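PDB 5MDN: DNA polymerase from Pyrobaculum calidifontis, which probably catalyses template-directed DNA synthesis, adding deoxyribonucleotides to a growing DNA strand and releasing diphosphate. Local coordinates for residues A[201-206]-A[318-323]; A[316-319]-A[324-327]; A[379-384]-A[470-475]; A[477-482]-A[505-510]. All blocks are in the same frame, centred on the assembly; numbering follows the deposited sequence.

Contact 1: A[201-206]-A[318-323]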
loop_
_atom_site.group_PDB
_atom_site.type_symbol
_atom_site.label_atom_id
_atom_site.label_comp_id
_atom_site.label_asym_id
_atom_site.label_seq_id
_atom_site.Cartn_x
_atom_site.Cartn_y
_atom_site.Cartn_z
ATOM N N PHE A 201 -25.163 0.436 -14.965
ATOM C CA PHE A 201 -25.398 -0.246 -16.229
ATOM C C PHE A 201 -25.576 -1.731 -15.941
ATOM O O PHE A 201 -24.638 -2.399 -15.491
ATOM C CB PHE A 201 -24.242 -0.009 -17.200
ATOM C CG PHE A 201 -23.857 1.435 -17.350
ATOM C CD1 PHE A 201 -24.641 2.304 -18.091
ATOM C CD2 PHE A 201 -22.705 1.921 -16.758
ATOM C CE1 PHE A 201 -24.282 3.635 -18.233
ATOM C CE2 PHE A 201 -22.342 3.246 -16.895
ATOM C CZ PHE A 201 -23.131 4.105 -17.632
ATOM N N GLU A 202 -26.775 -2.248 -16.201
ATOM C CA GLU A 202 -27.065 -3.661 -16.027
ATOM C C GLU A 202 -27.136 -4.345 -17.383
ATOM O O GLU A 202 -27.522 -3.743 -18.387
ATOM C CB GLU A 202 -28.390 -3.890 -15.290
ATOM C CG GLU A 202 -28.898 -2.728 -14.463
ATOM C CD GLU A 202 -30.266 -3.017 -13.868
ATOM O OE1 GLU A 202 -30.559 -4.199 -13.591
ATOM O OE2 GLU A 202 -31.053 -2.065 -13.691
ATOM N N ALA A 203 -26.765 -5.618 -17.394
ATOM C CA ALA A 203 -26.782 -6.408 -18.609
ATOM C C ALA A 203 -28.201 -6.864 -18.950
ATOM O O ALA A 203 -29.140 -6.747 -18.156
ATOM C CB ALA A 203 -25.854 -7.614 -18.455
ATOM N N GLU A 204 -28.340 -7.402 -20.159
ATOM C CA GLU A 204 -29.485 -8.227 -20.518
ATOM C C GLU A 204 -29.125 -9.683 -20.282
ATOM O O GLU A 204 -28.126 -10.170 -20.823
ATOM C CB GLU A 204 -29.892 -8.050 -21.980
ATOM C CG GLU A 204 -30.289 -6.660 -22.352
ATOM C CD GLU A 204 -31.111 -6.591 -23.623
ATOM O OE1 GLU A 204 -31.717 -7.613 -24.027
ATOM O OE2 GLU A 204 -31.151 -5.494 -24.214
ATOM N N GLY A 205 -29.946 -10.365 -19.478
ATOM C CA GLY A 205 -29.772 -11.754 -19.089
ATOM C C GLY A 205 -28.689 -12.529 -19.811
ATOM O O GLY A 205 -28.940 -13.145 -20.851
ATOM N N ARG A 206 -27.464 -12.447 -19.279
ATOM C CA ARG A 206 -26.215 -13.095 -19.712
ATOM C C ARG A 206 -25.533 -12.422 -20.899
ATOM O O ARG A 206 -24.608 -13.019 -21.466
ATOM C CB ARG A 206 -26.398 -14.580 -20.051
ATOM C CG ARG A 206 -27.124 -15.360 -18.978
ATOM C CD ARG A 206 -26.280 -15.470 -17.729
ATOM N NE ARG A 206 -25.395 -16.625 -17.809
ATOM C CZ ARG A 206 -25.659 -17.792 -17.235
ATOM N NH1 ARG A 206 -26.774 -17.939 -16.531
ATOM N NH2 ARG A 206 -24.812 -18.805 -17.357
ATOM N N GLU A 318 -27.195 -15.773 -7.879
ATOM C CA GLU A 318 -28.495 -16.127 -7.321
ATOM C C GLU A 318 -29.406 -14.908 -7.228
ATOM O O GLU A 318 -30.595 -14.986 -7.562
ATOM C CB GLU A 318 -28.299 -16.819 -5.973
ATOM C CG GLU A 318 -29.566 -17.357 -5.345
ATOM C CD GLU A 318 -29.270 -18.441 -4.326
ATOM O OE1 GLU A 318 -28.927 -19.560 -4.770
ATOM O OE2 GLU A 318 -29.364 -18.190 -3.107
ATOM N N TYR A 319 -28.869 -13.774 -6.773
ATOM C CA TYR A 319 -29.659 -12.550 -6.727
ATOM C C TYR A 319 -29.927 -11.984 -8.117
ATOM O O TYR A 319 -30.809 -11.131 -8.266
ATOM C CB TYR A 319 -28.962 -11.497 -5.862
ATOM C CG TYR A 319 -29.068 -11.743 -4.369
ATOM C CD1 TYR A 319 -28.482 -12.857 -3.782
ATOM C CD2 TYR A 319 -29.754 -10.857 -3.547
ATOM C CE1 TYR A 319 -28.580 -13.084 -2.419
ATOM C CE2 TYR A 319 -29.860 -11.076 -2.186
ATOM C CZ TYR A 319 -29.269 -12.189 -1.627
ATOM O OH TYR A 319 -29.369 -12.408 -0.274
ATOM N N TRP A 320 -29.189 -12.433 -9.132
ATOM C CA TRP A 320 -29.348 -11.948 -10.499
ATOM C C TRP A 320 -30.414 -12.717 -11.270
ATOM O O TRP A 320 -31.148 -12.124 -12.067
ATOM C CB TRP A 320 -28.006 -12.024 -11.233
ATOM C CG TRP A 320 -28.040 -11.584 -12.666
ATOM C CD1 TRP A 320 -27.880 -12.374 -13.767
ATOM C CD2 TRP A 320 -28.235 -10.250 -13.155
ATOM N NE1 TRP A 320 -27.961 -11.617 -14.910
ATOM C CE2 TRP A 320 -28.181 -10.310 -14.562
ATOM C CE3 TRP A 320 -28.456 -9.013 -12.540
ATOM C CZ2 TRP A 320 -28.335 -9.181 -15.364
ATOM C CZ3 TRP A 320 -28.605 -7.893 -13.339
ATOM C CH2 TRP A 320 -28.543 -7.984 -14.735
ATOM N N ASN A 321 -30.511 -14.031 -11.055
ATOM C CA ASN A 321 -31.514 -14.859 -11.709
ATOM C C ASN A 321 -32.847 -14.864 -10.968
ATOM O O ASN A 321 -33.688 -15.735 -11.226
ATOM C CB ASN A 321 -30.998 -16.292 -11.870
ATOM C CG ASN A 321 -29.584 -16.347 -12.416
ATOM O OD1 ASN A 321 -28.699 -16.959 -11.821
ATOM N ND2 ASN A 321 -29.369 -15.710 -13.561
ATOM N N ASP A 322 -33.060 -13.915 -10.063
ATOM C CA ASP A 322 -34.280 -13.846 -9.261
ATOM C C ASP A 322 -34.769 -12.405 -9.275
ATOM O O ASP A 322 -34.162 -11.544 -8.605
ATOM C CB ASP A 322 -34.023 -14.329 -7.835
ATOM C CG ASP A 322 -35.304 -14.546 -7.042
ATOM O OD1 ASP A 322 -36.333 -13.913 -7.359
ATOM O OD2 ASP A 322 -35.280 -15.360 -6.095
ATOM N N PRO A 323 -35.836 -12.094 -10.017
ATOM C CA PRO A 323 -36.312 -10.701 -10.071
ATOM C C PRO A 323 -36.730 -10.137 -8.723
ATOM O O PRO A 323 -36.844 -8.911 -8.594
ATOM C CB PRO A 323 -37.504 -10.778 -11.034
ATOM C CG PRO A 323 -37.220 -11.973 -11.885
ATOM C CD PRO A 323 -36.544 -12.960 -10.973
#
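The indole of W320 meets segment 201-206 along an edge of its six-membered ring. The carbonyl oxygen A203 O lies in the ring plane, 3.7 Å from W320 CH2. E202 CB and the backbone nitrogen of R206 also approach near that plane, R206 N lying 4.5 Å from W320 NE1, too far for a bond. The guanidinium of R326 lies over one face of the indole, a cation-pi contact. W320 supplies nearly half of the buried surface. Its CG is anti to the backbone N (chi1 179°), which sends the indole from the end of helix 316-320 toward the end of the strand and the loop after it.

E202 CB touches W320 CH2 at 4.1 Å. From there the glutamate chain runs past the ring, and its carboxylate is turned 65° from the indole plane. The methyl of A203 adds a looser apolar touch, A203 CB to W320 CZ2, at 4.3 Å. Backbone hydrogen bonds join F201 to L189 and A203 to V187 of strand 186-193.

W320 also packs on V187 and Y173. The tryptophan thus plugs helix 316-320 against the end of strand 198-202, an outermost strand of the RNase H-like sheet of the exonuclease domain.

Contact 2: A[316-319]-A[324-327]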
loop_
_atom_site.group_PDB
_atom_site.type_symbol
_atom_site.label_atom_id
_atom_site.label_comp_id
_atom_site.label_asym_id
_atom_site.label_seq_id
_atom_site.Cartn_x
_atom_site.Cartn_y
_atom_site.Cartn_z
ATOM N N VAL A 316 -23.876 -13.669 -6.167
ATOM C CA VAL A 316 -24.467 -12.599 -6.964
ATOM C C VAL A 316 -25.262 -13.179 -8.131
ATOM O O VAL A 316 -26.213 -12.549 -8.610
ATOM C CB VAL A 316 -23.405 -11.596 -7.452
ATOM C CG1 VAL A 316 -22.383 -11.317 -6.365
ATOM C CG2 VAL A 316 -22.740 -12.080 -8.721
ATOM N N TYR A 317 -24.883 -14.366 -8.618
ATOM C CA TYR A 317 -25.681 -15.031 -9.644
ATOM C C TYR A 317 -27.086 -15.323 -9.132
ATOM O O TYR A 317 -28.070 -15.145 -9.857
ATOM C CB TYR A 317 -24.988 -16.317 -10.101
ATOM C CG TYR A 317 -25.103 -17.476 -9.130
ATOM C CD1 TYR A 317 -24.220 -17.607 -8.067
ATOM C CD2 TYR A 317 -26.092 -18.442 -9.282
ATOM C CE1 TYR A 317 -24.323 -18.662 -7.178
ATOM C CE2 TYR A 317 -26.202 -19.498 -8.399
ATOM C CZ TYR A 317 -25.316 -19.606 -7.348
ATOM O OH TYR A 317 -25.422 -20.659 -6.466
ATOM N N GLU A 318 -27.195 -15.773 -7.879
ATOM C CA GLU A 318 -28.495 -16.127 -7.321
ATOM C C GLU A 318 -29.406 -14.908 -7.228
ATOM O O GLU A 318 -30.595 -14.986 -7.562
ATOM C CB GLU A 318 -28.299 -16.819 -5.973
ATOM C CG GLU A 318 -29.566 -17.357 -5.345
ATOM C CD GLU A 318 -29.270 -18.441 -4.326
ATOM O OE1 GLU A 318 -28.927 -19.560 -4.770
ATOM O OE2 GLU A 318 -29.364 -18.190 -3.107
ATOM N N TYR A 319 -28.869 -13.774 -6.773
ATOM C CA TYR A 319 -29.659 -12.550 -6.727
ATOM C C TYR A 319 -29.927 -11.984 -8.117
ATOM O O TYR A 319 -30.809 -11.131 -8.266
ATOM C CB TYR A 319 -28.962 -11.497 -5.862
ATOM C CG TYR A 319 -29.068 -11.743 -4.369
ATOM C CD1 TYR A 319 -28.482 -12.857 -3.782
ATOM C CD2 TYR A 319 -29.754 -10.857 -3.547
ATOM C CE1 TYR A 319 -28.580 -13.084 -2.419
ATOM C CE2 TYR A 319 -29.860 -11.076 -2.186
ATOM C CZ TYR A 319 -29.269 -12.189 -1.627
ATOM O OH TYR A 319 -29.369 -12.408 -0.274
ATOM N N ALA A 324 -36.970 -10.982 -7.718
ATOM C CA ALA A 324 -37.221 -10.470 -6.376
ATOM C C ALA A 324 -35.944 -9.958 -5.720
ATOM O O ALA A 324 -35.992 -9.008 -4.930
ATOM C CB ALA A 324 -37.866 -11.555 -5.513
ATOM N N LYS A 325 -34.802 -10.569 -6.033
ATOM C CA LYS A 325 -33.536 -10.246 -5.389
ATOM C C LYS A 325 -32.661 -9.308 -6.213
ATOM O O LYS A 325 -31.617 -8.869 -5.719
ATOM C CB LYS A 325 -32.756 -11.531 -5.097
ATOM C CG LYS A 325 -33.484 -12.514 -4.200
ATOM C CD LYS A 325 -32.609 -13.718 -3.894
ATOM C CE LYS A 325 -33.312 -14.693 -2.965
ATOM N NZ LYS A 325 -32.536 -15.953 -2.802
ATOM N N ARG A 326 -33.057 -8.994 -7.451
ATOM C CA ARG A 326 -32.252 -8.082 -8.263
ATOM C C ARG A 326 -32.238 -6.663 -7.702
ATOM O O ARG A 326 -31.148 -6.068 -7.626
ATOM C CB ARG A 326 -32.728 -8.118 -9.720
ATOM C CG ARG A 326 -31.592 -8.137 -10.744
ATOM C CD ARG A 326 -32.107 -7.870 -12.154
ATOM N NE ARG A 326 -32.725 -9.044 -12.767
ATOM C CZ ARG A 326 -32.428 -9.496 -13.983
ATOM N NH1 ARG A 326 -31.532 -8.866 -14.727
ATOM N NH2 ARG A 326 -33.040 -10.570 -14.464
ATOM N N PRO A 327 -33.367 -6.054 -7.312
ATOM C CA PRO A 327 -33.304 -4.665 -6.821
ATOM C C PRO A 327 -32.480 -4.496 -5.555
ATOM O O PRO A 327 -32.008 -3.383 -5.290
ATOM C CB PRO A 327 -34.778 -4.307 -6.580
ATOM C CG PRO A 327 -35.460 -5.614 -6.408
ATOM C CD PRO A 327 -34.759 -6.539 -7.348
#
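Y319 and K325 carry this contact, with a CH-pi interaction between them. K325 CD sits over the centre of the Y319 ring, 4.0 Å from the centroid and 7° off the ring normal. The lysine chain is extended beyond CG and crosses the tyrosine side chain at about a right angle. Its root is close as well, with K325 CB 3.4 Å from Y319 CD2. Y319 CG is anti to its carbonyl carbon (chi1 -76°), which swings the ring to the side where K325 lies.

The charged contacts are weaker. K325 NZ ends 5.2 Å from the Y319 centroid, at most a faint cation-pi attraction. Beyond the ring it forms a long salt bridge with E318 OE2, at 3.9 Å. That oxygen has a second weak, long partner in K315 NZ.

The backbones meet without bonding. Y319 O is 3.2 Å from R326 N, but the angle is too poor for a hydrogen bond.

An alanine in place of Y319 would probably leave the K325 methylenes without their aromatic support and its ammonium freer to swing away from E318.

The connection between the two segments is a short turn in which D322 OD1 accepts a bond from A324 N. The turn folds helix 316-320 back on the start of helix 326-356, where Y319 also rests on T328 and L329 and touches I311 of a loop.

Contact 3: A[379-384]-A[470-475]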
loop_
_atom_site.group_PDB
_atom_site.type_symbol
_atom_site.label_atom_id
_atom_site.label_comp_id
_atom_site.label_asym_id
_atom_site.label_seq_id
_atom_site.Cartn_x
_atom_site.Cartn_y
_atom_site.Cartn_z
ATOM N N LEU A 379 16.292 8.626 -4.709
ATOM C CA LEU A 379 16.849 8.812 -6.047
ATOM C C LEU A 379 16.693 10.253 -6.508
ATOM O O LEU A 379 17.588 10.808 -7.155
ATOM C CB LEU A 379 16.172 7.876 -7.045
ATOM C CG LEU A 379 16.458 6.379 -7.017
ATOM C CD1 LEU A 379 15.667 5.722 -8.128
ATOM C CD2 LEU A 379 17.938 6.111 -7.174
ATOM N N ARG A 380 15.557 10.875 -6.186
ATOM C CA ARG A 380 15.341 12.267 -6.560
ATOM C C ARG A 380 16.288 13.187 -5.800
ATOM O O ARG A 380 16.872 14.106 -6.384
ATOM C CB ARG A 380 13.884 12.655 -6.305
ATOM C CG ARG A 380 13.401 13.859 -7.096
ATOM C CD ARG A 380 11.914 14.088 -6.883
ATOM N NE ARG A 380 11.097 13.277 -7.780
ATOM C CZ ARG A 380 10.505 13.744 -8.877
ATOM N NH1 ARG A 380 10.636 15.020 -9.211
ATOM N NH2 ARG A 380 9.778 12.937 -9.637
ATOM N N TYR A 381 16.446 12.959 -4.494
ATOM C CA TYR A 381 17.409 13.731 -3.715
ATOM C C TYR A 381 18.837 13.465 -4.177
ATOM O O TYR A 381 19.652 14.392 -4.257
ATOM C CB TYR A 381 17.265 13.413 -2.225
ATOM C CG TYR A 381 16.200 14.223 -1.521
ATOM C CD1 TYR A 381 16.473 15.500 -1.047
ATOM C CD2 TYR A 381 14.923 13.712 -1.324
ATOM C CE1 TYR A 381 15.504 16.246 -0.401
ATOM C CE2 TYR A 381 13.947 14.452 -0.679
ATOM C CZ TYR A 381 14.245 15.718 -0.220
ATOM O OH TYR A 381 13.278 16.457 0.420
ATOM N N ALA A 382 19.165 12.201 -4.461
ATOM C CA ALA A 382 20.516 11.862 -4.898
ATOM C C ALA A 382 20.908 12.601 -6.170
ATOM O O ALA A 382 22.087 12.928 -6.356
ATOM C CB ALA A 382 20.640 10.353 -5.105
ATOM N N TYR A 383 19.948 12.871 -7.059
ATOM C CA TYR A 383 20.270 13.584 -8.291
ATOM C C TYR A 383 20.665 15.029 -8.004
ATOM O O TYR A 383 21.734 15.487 -8.425
ATOM C CB TYR A 383 19.098 13.533 -9.268
ATOM C CG TYR A 383 19.394 14.269 -10.553
ATOM C CD1 TYR A 383 20.241 13.718 -11.507
ATOM C CD2 TYR A 383 18.854 15.522 -10.801
ATOM C CE1 TYR A 383 20.531 14.390 -12.678
ATOM C CE2 TYR A 383 19.137 16.202 -11.970
ATOM C CZ TYR A 383 19.977 15.631 -12.906
ATOM O OH TYR A 383 20.265 16.300 -14.074
ATOM N N ARG A 384 19.810 15.766 -7.289
ATOM C CA ARG A 384 20.090 17.174 -7.030
ATOM C C ARG A 384 21.260 17.381 -6.079
ATOM O O ARG A 384 21.711 18.520 -5.924
ATOM C CB ARG A 384 18.846 17.866 -6.472
ATOM C CG ARG A 384 17.672 17.897 -7.432
ATOM C CD ARG A 384 18.075 18.572 -8.730
ATOM N NE ARG A 384 16.961 18.718 -9.661
ATOM C CZ ARG A 384 17.069 19.282 -10.858
ATOM N NH1 ARG A 384 18.242 19.750 -11.261
ATOM N NH2 ARG A 384 16.010 19.383 -11.650
ATOM N N PRO A 470 21.120 11.798 6.553
ATOM C CA PRO A 470 20.787 12.944 7.416
ATOM C C PRO A 470 20.419 14.195 6.639
ATOM O O PRO A 470 19.454 14.877 7.003
ATOM C CB PRO A 470 22.064 13.138 8.241
ATOM C CG PRO A 470 22.681 11.793 8.288
ATOM C CD PRO A 470 22.403 11.184 6.945
ATOM N N ALA A 471 21.139 14.499 5.556
ATOM C CA ALA A 471 20.828 15.689 4.770
ATOM C C ALA A 471 19.405 15.642 4.223
ATOM O O ALA A 471 18.727 16.673 4.150
ATOM C CB ALA A 471 21.836 15.846 3.631
ATOM N N VAL A 472 18.937 14.454 3.829
ATOM C CA VAL A 472 17.581 14.318 3.300
ATOM C C VAL A 472 16.552 14.531 4.404
ATOM O O VAL A 472 15.567 15.259 4.228
ATOM C CB VAL A 472 17.406 12.947 2.626
ATOM C CG1 VAL A 472 15.955 12.732 2.232
ATOM C CG2 VAL A 472 18.319 12.835 1.417
ATOM N N LEU A 473 16.767 13.896 5.558
ATOM C CA LEU A 473 15.847 14.064 6.675
ATOM C C LEU A 473 15.811 15.513 7.139
ATOM O O LEU A 473 14.737 16.045 7.446
ATOM C CB LEU A 473 16.259 13.155 7.829
ATOM C CG LEU A 473 16.209 11.665 7.513
ATOM C CD1 LEU A 473 16.983 10.867 8.553
ATOM C CD2 LEU A 473 14.772 11.196 7.422
ATOM N N LYS A 474 16.978 16.160 7.215
ATOM C CA LYS A 474 17.029 17.572 7.595
ATOM C C LYS A 474 16.150 18.419 6.683
ATOM O O LYS A 474 15.484 19.354 7.139
ATOM C CB LYS A 474 18.473 18.079 7.562
ATOM C CG LYS A 474 19.379 17.467 8.619
ATOM C CD LYS A 474 20.734 18.138 8.706
ATOM C CE LYS A 474 21.608 17.382 9.686
ATOM N NZ LYS A 474 22.975 17.954 9.736
ATOM N N HIS A 475 16.142 18.107 5.386
ATOM C CA HIS A 475 15.314 18.849 4.441
ATOM C C HIS A 475 13.834 18.538 4.636
ATOM O O HIS A 475 12.990 19.440 4.565
ATOM C CB HIS A 475 15.760 18.534 3.016
ATOM C CG HIS A 475 15.151 19.421 1.979
ATOM N ND1 HIS A 475 14.025 19.067 1.268
ATOM C CD2 HIS A 475 15.507 20.649 1.534
ATOM C CE1 HIS A 475 13.718 20.036 0.424
ATOM N NE2 HIS A 475 14.598 21.009 0.568
#
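Y381 and V472 have the nearest CA atoms, 7.0 Å apart, where helix 370-384 meets helix 468-486. This is a helix-helix junction in the polymerase part of the family B fold. By topology helix 468-486 is probably the first fingers helix, and the contact lies near its start.

Y381 carries the contact from helix 370-384. V472 covers one face of its ring and H475 meets its hydroxyl end. V472 CG1 stands over the ring centre, 3.9 Å from the centroid and 13° off the normal, a CH-pi contact. The other methyl, V472 CG2, lies 3.8 Å from Y381 CB. This split follows from V472 chi1 of 173°, with CG1 anti to the backbone N.

The H475 ring is oblique to the phenol, with the planes 74° apart. A phenylalanine in place of Y381 would probably keep the valine packing but leave H475 ND1 without its hydroxyl mate and the imidazole freer to turn. Y381 also touches L476 and L479, further along helix 468-486.

The polar link is one hydrogen bond, each partner near the plane of the other's ring: Y381 OH and H475 ND1 are 2.8 Å apart, and either may be the donor.

Contact 4: A[477-482]-A[505-510]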
loop_
_atom_site.group_PDB
_atom_site.type_symbol
_atom_site.label_atom_id
_atom_site.label_comp_id
_atom_site.label_asym_id
_atom_site.label_seq_id
_atom_site.Cartn_x
_atom_site.Cartn_y
_atom_site.Cartn_z
ATOM N N VAL A 477 12.427 17.605 7.443
ATOM C CA VAL A 477 12.035 18.266 8.685
ATOM C C VAL A 477 11.798 19.754 8.446
ATOM O O VAL A 477 10.822 20.330 8.942
ATOM C CB VAL A 477 13.092 18.024 9.778
ATOM C CG1 VAL A 477 12.803 18.878 11.000
ATOM C CG2 VAL A 477 13.134 16.551 10.156
ATOM N N GLU A 478 12.684 20.399 7.682
ATOM C CA GLU A 478 12.525 21.823 7.400
ATOM C C GLU A 478 11.257 22.088 6.596
ATOM O O GLU A 478 10.499 23.015 6.902
ATOM C CB GLU A 478 13.748 22.349 6.650
ATOM C CG GLU A 478 13.886 23.865 6.675
ATOM C CD GLU A 478 15.127 24.348 5.948
ATOM O OE1 GLU A 478 15.427 23.807 4.862
ATOM O OE2 GLU A 478 15.797 25.272 6.455
ATOM N N LEU A 479 11.027 21.295 5.544
ATOM C CA LEU A 479 9.817 21.445 4.738
ATOM C C LEU A 479 8.564 21.346 5.599
ATOM O O LEU A 479 7.658 22.181 5.497
ATOM C CB LEU A 479 9.783 20.387 3.635
ATOM C CG LEU A 479 10.725 20.539 2.442
ATOM C CD1 LEU A 479 10.606 19.313 1.556
ATOM C CD2 LEU A 479 10.421 21.806 1.662
ATOM N N ARG A 480 8.498 20.328 6.459
ATOM C CA ARG A 480 7.331 20.155 7.318
ATOM C C ARG A 480 7.201 21.299 8.314
ATOM O O ARG A 480 6.099 21.813 8.535
ATOM C CB ARG A 480 7.419 18.817 8.051
ATOM C CG ARG A 480 6.161 18.434 8.802
ATOM C CD ARG A 480 6.421 17.238 9.697
ATOM N NE ARG A 480 5.396 17.088 10.726
ATOM C CZ ARG A 480 5.482 16.241 11.746
ATOM N NH1 ARG A 480 6.554 15.472 11.886
ATOM N NH2 ARG A 480 4.500 16.171 12.633
ATOM N N ARG A 481 8.313 21.696 8.937
ATOM C CA ARG A 481 8.285 22.799 9.893
ATOM C C ARG A 481 7.756 24.077 9.252
ATOM O O ARG A 481 7.042 24.854 9.897
ATOM C CB ARG A 481 9.684 23.016 10.471
ATOM C CG ARG A 481 9.728 23.879 11.721
ATOM C CD ARG A 481 10.771 23.342 12.687
ATOM N NE ARG A 481 12.108 23.343 12.101
ATOM C CZ ARG A 481 13.071 22.491 12.439
ATOM N NH1 ARG A 481 12.842 21.557 13.353
ATOM N NH2 ARG A 481 14.260 22.565 11.855
ATOM N N ALA A 482 8.099 24.314 7.984
ATOM C CA ALA A 482 7.598 25.494 7.287
ATOM C C ALA A 482 6.111 25.360 6.983
ATOM O O ALA A 482 5.339 26.307 7.173
ATOM C CB ALA A 482 8.396 25.720 6.003
ATOM N N ARG A 505 1.477 15.798 7.150
ATOM C CA ARG A 505 1.579 14.393 7.532
ATOM C C ARG A 505 2.347 13.591 6.487
ATOM O O ARG A 505 3.111 12.681 6.834
ATOM C CB ARG A 505 0.190 13.791 7.752
ATOM C CG ARG A 505 0.239 12.297 8.047
ATOM C CD ARG A 505 -1.047 11.768 8.653
ATOM N NE ARG A 505 -1.088 10.307 8.601
ATOM C CZ ARG A 505 -1.765 9.601 7.700
ATOM N NH1 ARG A 505 -2.479 10.215 6.767
ATOM N NH2 ARG A 505 -1.734 8.275 7.740
ATOM N N ALA A 506 2.159 13.913 5.203
ATOM C CA ALA A 506 2.850 13.178 4.147
ATOM C C ALA A 506 4.361 13.287 4.296
ATOM O O ALA A 506 5.088 12.313 4.068
ATOM C CB ALA A 506 2.408 13.686 2.776
ATOM N N LEU A 507 4.853 14.468 4.675
ATOM C CA LEU A 507 6.280 14.625 4.941
ATOM C C LEU A 507 6.708 13.795 6.147
ATOM O O LEU A 507 7.774 13.168 6.128
ATOM C CB LEU A 507 6.613 16.100 5.147
ATOM C CG LEU A 507 6.539 16.965 3.888
ATOM C CD1 LEU A 507 6.276 18.423 4.238
ATOM C CD2 LEU A 507 7.806 16.830 3.060
ATOM N N LYS A 508 5.898 13.800 7.212
ATOM C CA LYS A 508 6.191 12.997 8.397
ATOM C C LYS A 508 6.328 11.517 8.054
ATOM O O LYS A 508 7.277 10.853 8.488
ATOM C CB LYS A 508 5.077 13.174 9.427
ATOM C CG LYS A 508 5.248 12.310 10.661
ATOM C CD LYS A 508 4.111 12.503 11.645
ATOM C CE LYS A 508 4.267 11.574 12.839
ATOM N NZ LYS A 508 3.138 11.704 13.802
ATOM N N VAL A 509 5.377 10.980 7.282
ATOM C CA VAL A 509 5.361 9.546 7.006
ATOM C C VAL A 509 6.599 9.130 6.221
ATOM O O VAL A 509 7.196 8.079 6.488
ATOM C CB VAL A 509 4.064 9.160 6.270
ATOM C CG1 VAL A 509 4.074 7.683 5.901
ATOM C CG2 VAL A 509 2.855 9.483 7.128
ATOM N N MET A 510 7.013 9.947 5.252
ATOM C CA MET A 510 8.206 9.617 4.479
ATOM C C MET A 510 9.465 9.711 5.334
ATOM O O MET A 510 10.381 8.892 5.192
ATOM C CB MET A 510 8.307 10.530 3.260
ATOM C CG MET A 510 7.151 10.366 2.284
ATOM S SD MET A 510 7.048 8.721 1.550
ATOM C CE MET A 510 8.696 8.541 0.877
#
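L507 and K508 face L479 and R480 across two nearly antiparallel helices, whose axes come within 9.2 Å at 158°. Ahead of them, R505 and A506 face F350 of helix 326-356.

L507 points into the interface. Its CD1 lies 3.7 Å from R480 N. Its CD2 meets L479 CD1 at 4.0 Å, the side chains crossing at about a right angle. L507 CG is anti to its carbonyl carbon (chi1 -71°), which brings the branch point toward helix 468-486; chi2 then sets CD1 on R480 and CD2 on L479.

K508 comes next and runs beside R480, both chains extended and pointing the same way. K508 CB sits 3.6 Å over one face of the R480 guanidinium, offset toward its rim. K508 CG is 3.6 Å from R480 NH1. The charged ends stay apart, with R480 NH2 4.8 Å from K508 NZ. R480 NH2 makes a weak bond to Q504 OE1. Two residues on, M510 packs on helix 370-384.

The helices probably match the antiparallel fingers pair of family B polymerases, and K508 opens the family motif KxxxNxxYG. The leucines pack beside two aligned cations, which would probably make this edge positive, consistent with the fingers pocket for the incoming triphosphate.

From the N terminus, contact 1 comes first. It closes a loop of 111 residues by bringing helix 316-320 back to strand 198-202 of the exonuclease sheet. Contact 2 begins on the stretch where contact 1 ends, shares E318 and Y319 with it, and closes a turn of four residues into helix 326-356. R326 ties the two together at W320. Contact 3 follows in series and closes 85 residues between helices 370-384 and 468-486. Contact 4 closes the 22 residues between the two probable fingers helices. Contacts 3 and 4 share helix 468-486 and touch through Y381 and L479. The two pairs lie on opposite sides of the chain's centre.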